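DNA polymerase III, beta subunit (Thermotoga maritima, PDB 1VPK) probably encircles DNA as a ring-shaped head-to-tail homodimer, tethering DNA polymerases and other proteins to it and giving them processivity. Local coordinates at residues K175-L180 with L190-I195; E147-K152 with S366-I371. All coordinates share one frame; numbering follows the deposited sequence. Where two conformers were deposited one is given.

Contact 1: residues K175-L180 with L190-I195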
loop_
_atom_site.group_PDB
_atom_site.type_symbol
_atom_site.label_atom_id
_atom_site.label_comp_id
_atom_site.label_asym_id
_atom_site.label_seq_id
_atom_site.Cartn_x
_atom_site.Cartn_y
_atom_site.Cartn_z
ATOM N N LYS A 175 -8.329 -34.511 -23.946
ATOM C CA LYS A 175 -8.883 -34.147 -25.242
ATOM C C LYS A 175 -9.693 -32.864 -25.059
ATOM O O LYS A 175 -10.591 -32.802 -24.218
ATOM C CB LYS A 175 -9.783 -35.289 -25.778
ATOM C CG LYS A 175 -10.322 -35.134 -27.210
ATOM C CD LYS A 175 -9.218 -34.795 -28.202
ATOM C CE LYS A 175 -9.404 -35.436 -29.596
ATOM N NZ LYS A 175 -8.095 -35.396 -30.373
ATOM N N ASN A 176 -9.330 -31.838 -25.829
ATOM C CA ASN A 176 -10.029 -30.569 -25.819
ATOM C C ASN A 176 -10.413 -30.055 -24.408
ATOM O O ASN A 176 -11.561 -29.542 -24.237
ATOM C CB ASN A 176 -11.245 -30.621 -26.741
ATOM C CG ASN A 176 -10.872 -30.797 -28.213
ATOM O OD1 ASN A 176 -9.825 -30.360 -28.662
ATOM N ND2 ASN A 176 -11.734 -31.425 -28.955
ATOM N N LEU A 177 -9.431 -30.127 -23.440
ATOM C CA LEU A 177 -9.747 -29.766 -22.039
ATOM C C LEU A 177 -8.480 -29.525 -21.228
ATOM O O LEU A 177 -7.549 -30.329 -21.279
ATOM C CB LEU A 177 -10.569 -30.867 -21.355
ATOM C CG LEU A 177 -11.258 -30.644 -20.000
ATOM C CD1 LEU A 177 -12.316 -29.565 -20.127
ATOM C CD2 LEU A 177 -11.951 -31.943 -19.514
ATOM N N LEU A 178 -8.474 -28.421 -20.480
ATOM C CA LEU A 178 -7.409 -28.088 -19.552
ATOM C C LEU A 178 -8.016 -27.751 -18.220
ATOM O O LEU A 178 -8.987 -26.996 -18.138
ATOM C CB LEU A 178 -6.629 -26.855 -20.030
ATOM C CG LEU A 178 -5.574 -26.251 -19.105
ATOM C CD1 LEU A 178 -4.411 -27.191 -18.987
ATOM C CD2 LEU A 178 -5.082 -24.909 -19.636
ATOM N N ARG A 179 -7.412 -28.311 -17.185
ATOM C CA ARG A 179 -7.754 -28.029 -15.811
ATOM C C ARG A 179 -6.493 -27.643 -15.094
ATOM O O ARG A 179 -5.469 -28.279 -15.249
ATOM C CB ARG A 179 -8.345 -29.271 -15.144
ATOM C CG ARG A 179 -8.645 -29.137 -13.653
ATOM C CD ARG A 179 -9.166 -30.463 -13.029
ATOM N NE ARG A 179 -10.481 -30.875 -13.502
ATOM C CZ ARG A 179 -11.180 -31.889 -12.957
ATOM N NH1 ARG A 179 -10.702 -32.557 -11.921
ATOM N NH2 ARG A 179 -12.353 -32.204 -13.419
ATOM N N LEU A 180 -6.612 -26.600 -14.282
ATOM C CA LEU A 180 -5.596 -26.170 -13.394
ATOM C C LEU A 180 -6.063 -26.324 -11.965
ATOM O O LEU A 180 -7.213 -26.028 -11.662
ATOM C CB LEU A 180 -5.300 -24.695 -13.640
ATOM C CG LEU A 180 -4.761 -24.277 -14.998
ATOM C CD1 LEU A 180 -4.417 -22.759 -14.948
ATOM C CD2 LEU A 180 -3.534 -25.130 -15.376
ATOM N N LEU A 190 -9.842 -24.800 -8.277
ATOM C CA LEU A 190 -9.820 -25.548 -9.498
ATOM C C LEU A 190 -10.506 -24.775 -10.622
ATOM O O LEU A 190 -11.581 -24.262 -10.411
ATOM C CB LEU A 190 -10.570 -26.858 -9.263
ATOM C CG LEU A 190 -10.616 -27.907 -10.365
ATOM C CD1 LEU A 190 -10.847 -29.266 -9.699
ATOM C CD2 LEU A 190 -11.744 -27.627 -11.385
ATOM N N ALA A 191 -9.893 -24.775 -11.811
ATOM C CA ALA A 191 -10.436 -24.110 -12.997
ATOM C C ALA A 191 -10.307 -25.095 -14.169
ATOM O O ALA A 191 -9.252 -25.749 -14.330
ATOM C CB ALA A 191 -9.616 -22.801 -13.305
ATOM N N GLU A 192 -11.348 -25.189 -14.985
ATOM C CA GLU A 192 -11.344 -26.080 -16.137
ATOM C C GLU A 192 -12.032 -25.403 -17.326
ATOM O O GLU A 192 -13.112 -24.804 -17.179
ATOM C CB GLU A 192 -12.079 -27.359 -15.760
ATOM C CG GLU A 192 -12.178 -28.408 -16.826
ATOM C CD GLU A 192 -12.858 -29.655 -16.296
ATOM O OE1 GLU A 192 -12.156 -30.450 -15.635
ATOM O OE2 GLU A 192 -14.069 -29.819 -16.529
ATOM N N GLU A 193 -11.430 -25.504 -18.508
ATOM C CA GLU A 193 -12.023 -24.900 -19.703
ATOM C C GLU A 193 -11.773 -25.776 -20.909
ATOM O O GLU A 193 -10.697 -26.398 -21.065
ATOM C CB GLU A 193 -11.383 -23.531 -19.999
ATOM C CG GLU A 193 -11.662 -22.442 -18.961
ATOM C CD GLU A 193 -13.007 -21.816 -19.124
ATOM O OE1 GLU A 193 -13.707 -22.168 -20.088
ATOM O OE2 GLU A 193 -13.363 -20.959 -18.287
ATOM N N GLN A 194 -12.738 -25.731 -21.802
ATOM C CA GLN A 194 -12.607 -26.342 -23.089
ATOM C C GLN A 194 -11.585 -25.575 -23.901
ATOM O O GLN A 194 -11.579 -24.335 -23.935
ATOM C CB GLN A 194 -13.958 -26.359 -23.797
ATOM C CG GLN A 194 -13.890 -27.147 -25.078
ATOM C CD GLN A 194 -15.205 -27.425 -25.708
ATOM O OE1 GLN A 194 -16.248 -27.551 -25.036
ATOM N NE2 GLN A 194 -15.175 -27.574 -27.030
ATOM N N ILE A 195 -10.676 -26.322 -24.515
ATOM C CA ILE A 195 -9.658 -25.758 -25.396
ATOM C C ILE A 195 -9.532 -26.732 -26.568
ATOM O O ILE A 195 -10.283 -27.715 -26.625
ATOM C CB ILE A 195 -8.320 -25.592 -24.702
ATOM C CG1 ILE A 195 -7.732 -26.943 -24.254
ATOM C CG2 ILE A 195 -8.436 -24.603 -23.504
ATOM C CD1 ILE A 195 -6.284 -26.819 -23.883
#

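Contact 2: residues E147-K152 with S366-I371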
loop_
_atom_site.group_PDB
_atom_site.type_symbol
_atom_site.label_atom_id
_atom_site.label_comp_id
_atom_site.label_asym_id
_atom_site.label_seq_id
_atom_site.Cartn_x
_atom_site.Cartn_y
_atom_site.Cartn_z
ATOM N N GLU A 147 -4.827 -16.763 -18.935
ATOM C CA GLU A 147 -4.583 -15.768 -17.885
ATOM C C GLU A 147 -5.614 -15.837 -16.789
ATOM O O GLU A 147 -5.280 -15.889 -15.616
ATOM C CB GLU A 147 -4.588 -14.339 -18.445
ATOM C CG GLU A 147 -4.002 -13.314 -17.470
ATOM C CD GLU A 147 -5.035 -12.599 -16.561
ATOM O OE1 GLU A 147 -6.258 -12.592 -16.861
ATOM O OE2 GLU A 147 -4.616 -11.989 -15.536
ATOM N N GLU A 148 -6.883 -15.821 -17.205
ATOM C CA GLU A 148 -8.035 -15.951 -16.310
ATOM C C GLU A 148 -8.025 -17.235 -15.483
ATOM O O GLU A 148 -8.242 -17.207 -14.264
ATOM C CB GLU A 148 -9.329 -15.821 -17.133
ATOM C CG GLU A 148 -10.609 -16.225 -16.428
ATOM C CD GLU A 148 -11.876 -15.938 -17.294
ATOM O OE1 GLU A 148 -11.733 -15.805 -18.546
ATOM O OE2 GLU A 148 -12.994 -15.834 -16.714
ATOM N N MET A 149 -7.759 -18.358 -16.130
ATOM C CA MET A 149 -7.667 -19.603 -15.424
ATOM C C MET A 149 -6.558 -19.540 -14.373
ATOM O O MET A 149 -6.762 -19.978 -13.248
ATOM C CB MET A 149 -7.388 -20.746 -16.388
ATOM C CG MET A 149 -8.499 -21.001 -17.444
ATOM S SD MET A 149 -8.116 -22.438 -18.446
ATOM C CE MET A 149 -8.286 -23.706 -17.213
ATOM N N VAL A 150 -5.398 -18.959 -14.705
ATOM C CA VAL A 150 -4.280 -18.953 -13.757
ATOM C C VAL A 150 -4.647 -18.099 -12.539
ATOM O O VAL A 150 -4.452 -18.515 -11.390
ATOM C CB VAL A 150 -2.966 -18.480 -14.417
ATOM C CG1 VAL A 150 -1.872 -18.275 -13.383
ATOM C CG2 VAL A 150 -2.475 -19.505 -15.456
ATOM N N GLU A 151 -5.197 -16.931 -12.801
ATOM C CA GLU A 151 -5.568 -15.980 -11.770
ATOM C C GLU A 151 -6.673 -16.551 -10.828
ATOM O O GLU A 151 -6.741 -16.204 -9.644
ATOM C CB GLU A 151 -6.044 -14.689 -12.454
ATOM C CG GLU A 151 -6.703 -13.623 -11.535
ATOM N N LYS A 152 -7.525 -17.425 -11.362
ATOM C CA LYS A 152 -8.599 -18.004 -10.565
ATOM C C LYS A 152 -8.110 -19.098 -9.630
ATOM O O LYS A 152 -8.818 -19.445 -8.704
ATOM C CB LYS A 152 -9.771 -18.448 -11.475
ATOM C CG LYS A 152 -10.682 -17.285 -11.769
ATOM C CD LYS A 152 -11.803 -17.596 -12.702
ATOM C CE LYS A 152 -12.586 -16.288 -13.018
ATOM N NZ LYS A 152 -14.003 -16.510 -13.514
ATOM N N SER A 366 -20.256 -23.291 -14.512
ATOM C CA SER A 366 -19.437 -24.469 -14.389
ATOM C C SER A 366 -17.980 -24.062 -14.696
ATOM O O SER A 366 -17.692 -22.998 -15.278
ATOM C CB SER A 366 -19.900 -25.562 -15.354
ATOM O OG SER A 366 -20.212 -24.974 -16.601
ATOM N N GLY A 367 -17.083 -24.936 -14.298
ATOM C CA GLY A 367 -15.700 -24.801 -14.687
ATOM C C GLY A 367 -14.785 -24.261 -13.612
ATOM O O GLY A 367 -13.562 -24.373 -13.757
ATOM N N TYR A 368 -15.380 -23.716 -12.541
ATOM C CA TYR A 368 -14.651 -23.091 -11.435
ATOM C C TYR A 368 -15.177 -23.533 -10.084
ATOM O O TYR A 368 -16.387 -23.450 -9.831
ATOM C CB TYR A 368 -14.703 -21.561 -11.564
ATOM C CG TYR A 368 -13.978 -21.108 -12.807
ATOM C CD1 TYR A 368 -14.637 -21.034 -14.037
ATOM C CD2 TYR A 368 -12.619 -20.842 -12.773
ATOM C CE1 TYR A 368 -13.963 -20.671 -15.184
ATOM C CE2 TYR A 368 -11.935 -20.468 -13.921
ATOM C CZ TYR A 368 -12.612 -20.392 -15.121
ATOM O OH TYR A 368 -11.938 -20.017 -16.240
ATOM N N LEU A 369 -14.287 -24.011 -9.207
ATOM C CA LEU A 369 -14.726 -24.403 -7.874
ATOM C C LEU A 369 -13.602 -24.332 -6.846
ATOM O O LEU A 369 -12.394 -24.442 -7.172
ATOM C CB LEU A 369 -15.352 -25.788 -7.865
ATOM C CG LEU A 369 -14.514 -27.052 -7.910
ATOM C CD1 LEU A 369 -13.894 -27.413 -6.574
ATOM C CD2 LEU A 369 -15.388 -28.160 -8.349
ATOM N N TYR A 370 -14.028 -24.112 -5.616
ATOM C CA TYR A 370 -13.132 -23.886 -4.486
ATOM C C TYR A 370 -13.515 -24.788 -3.361
ATOM O O TYR A 370 -14.665 -24.976 -3.138
ATOM C CB TYR A 370 -13.180 -22.408 -4.033
ATOM C CG TYR A 370 -12.799 -21.532 -5.188
ATOM C CD1 TYR A 370 -11.469 -21.258 -5.458
ATOM C CD2 TYR A 370 -13.771 -21.033 -6.071
ATOM C CE1 TYR A 370 -11.104 -20.468 -6.586
ATOM C CE2 TYR A 370 -13.414 -20.241 -7.174
ATOM C CZ TYR A 370 -12.095 -19.985 -7.426
ATOM O OH TYR A 370 -11.719 -19.214 -8.480
ATOM N N ILE A 371 -12.533 -25.306 -2.636
ATOM C CA ILE A 371 -12.749 -26.160 -1.454
ATOM C C ILE A 371 -12.031 -25.467 -0.277
ATOM O O ILE A 371 -10.892 -24.950 -0.447
ATOM C CB ILE A 371 -12.137 -27.587 -1.646
ATOM C CG1 ILE A 371 -12.717 -28.287 -2.897
ATOM C CG2 ILE A 371 -12.307 -28.429 -0.372
ATOM C CD1 ILE A 371 -14.120 -28.707 -2.751
#

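Contact 1: residues K175-L180 with L190-I195
Leu-178 and Glu-193 face each other as an antiparallel hydrogen-bonded pair in the β-hairpin of strands 177-183 and 187-194, within the central domain of the sliding clamp; the short segments run at 168° to one another. Two bonds join this pair: Leu-178 N reaches Glu-193 O at 3.1 Å, and Glu-193 N returns to Leu-178 O at 2.9 Å. Leu-180 and Ala-191 form a second hydrogen-bonded pair, with Leu-180 N lying 2.8 Å from Ala-191 O. Towards the open end the pairing fades, and the bond from Ile-195 N to Asn-176 O is weak.

The non-hydrogen-bonded pair Arg-179 and Glu-192 sets the charges on the face away from helix 143-153. Arg-179 grips a single carboxylate oxygen side-on: NE is 2.7 Å from Glu-192 OE1 and NH2 is 2.8 Å from the same atom. OE1 lies close to the guanidinium plane, whereas both nitrogens meet it from one face of the carboxylate, NE on the anti side and NH2 on the syn side. A bend at chi3 (-67°) turns the guanidinium towards the extended Glu-192 chain. Tyr-255 OH takes a bond from NH1, which further limits rotation of the group.

Apolar contacts flank this salt bridge. Leu-190 CD1 lies over one guanidinium face, and on the other side of Glu-192 the CD1 branch of Leu-177 rests 3.5 Å from Glu-192 CG. On the opposite sheet face, Leu-178 and Leu-180 point with Ala-191 towards helix 143-153, meeting Leu-146, Val-150 and Val-153 there. Ile-195 extends this apolar side, its CD1 lying 3.9 Å from Leu-178 CB.

Contact 2: residues E147-K152 with S366-I371
In the helix-on-sheet layer of the sliding clamp, Lys-152 of helix 143-153 meets Tyr-368 and Tyr-370 of strand 368-372, so a central-domain helix touches a strand from the C-terminal domain. The short helix and strand axes differ by only 13° in direction and stay 10.7 Å apart at closest approach, a gap bridged by long side chains.

The polar link is made by Tyr-370, whose hydroxyl donates to the main-chain carbonyl of Lys-152, with OH 2.9 Å from O. The approach is bent, at a C=O...donor angle of 128°, and the hydroxyl sits somewhat off the carbonyl plane. Lys-152 O lies at the edge of the Tyr-370 ring, near its plane, 3.3 Å from CE1. With CG anti to its own carbonyl carbon (chi1 -58°), Tyr-370 extends its ring towards the helix, where OH also touches Lys-152 CB. Replacing Tyr-370 with a phenylalanine would probably leave the Lys-152 carbonyl without this donor and weaken the tie between helix and strand.

Lys-152 runs extended beyond CG across Tyr-368, and its NZ stands over one ring face, 4.3 Å from the centroid, as a cation-pi contact. Its details are doubtful, because Tyr-368 was deposited in two conformers and the lysine CD sits too close to the ring in one of them. The ammonium also forms a weak salt bridge with Glu-148 OE2, one helical turn back.

Around the Tyr-368 hydroxyl, whose probable polar partner in that conformer is Glu-193, the helix supplies aliphatic carbons. Met-149 comes from the helix at about a right angle to the tyrosine and, in the same one of the two Tyr-368 conformers, its CG is 3.8 Å from Tyr-368 OH.

How the contacts relate
Contact 1 and contact 2 have centres about 10 Å apart and share one antiparallel sheet, in which strand 187-194 neighbours strand 368-372 and thereby joins the central and C-terminal domains. Evidence for direct coupling is a probable hydrogen bond from Glu-192 N to Gly-367 O at 2.7 Å, and a second probable one between Glu-193 OE2 and Tyr-368 OH, also 2.7 Å in one of the tyrosine's two conformers. Helix 143-153 spans both: Met-149 CE packs 3.5 Å from Leu-178 O. In sequence, the hairpin of contact 1 is nested inside the long loop closed by contact 2. As in other sliding clamps, such helices probably line the DNA channel, with the sheets outside.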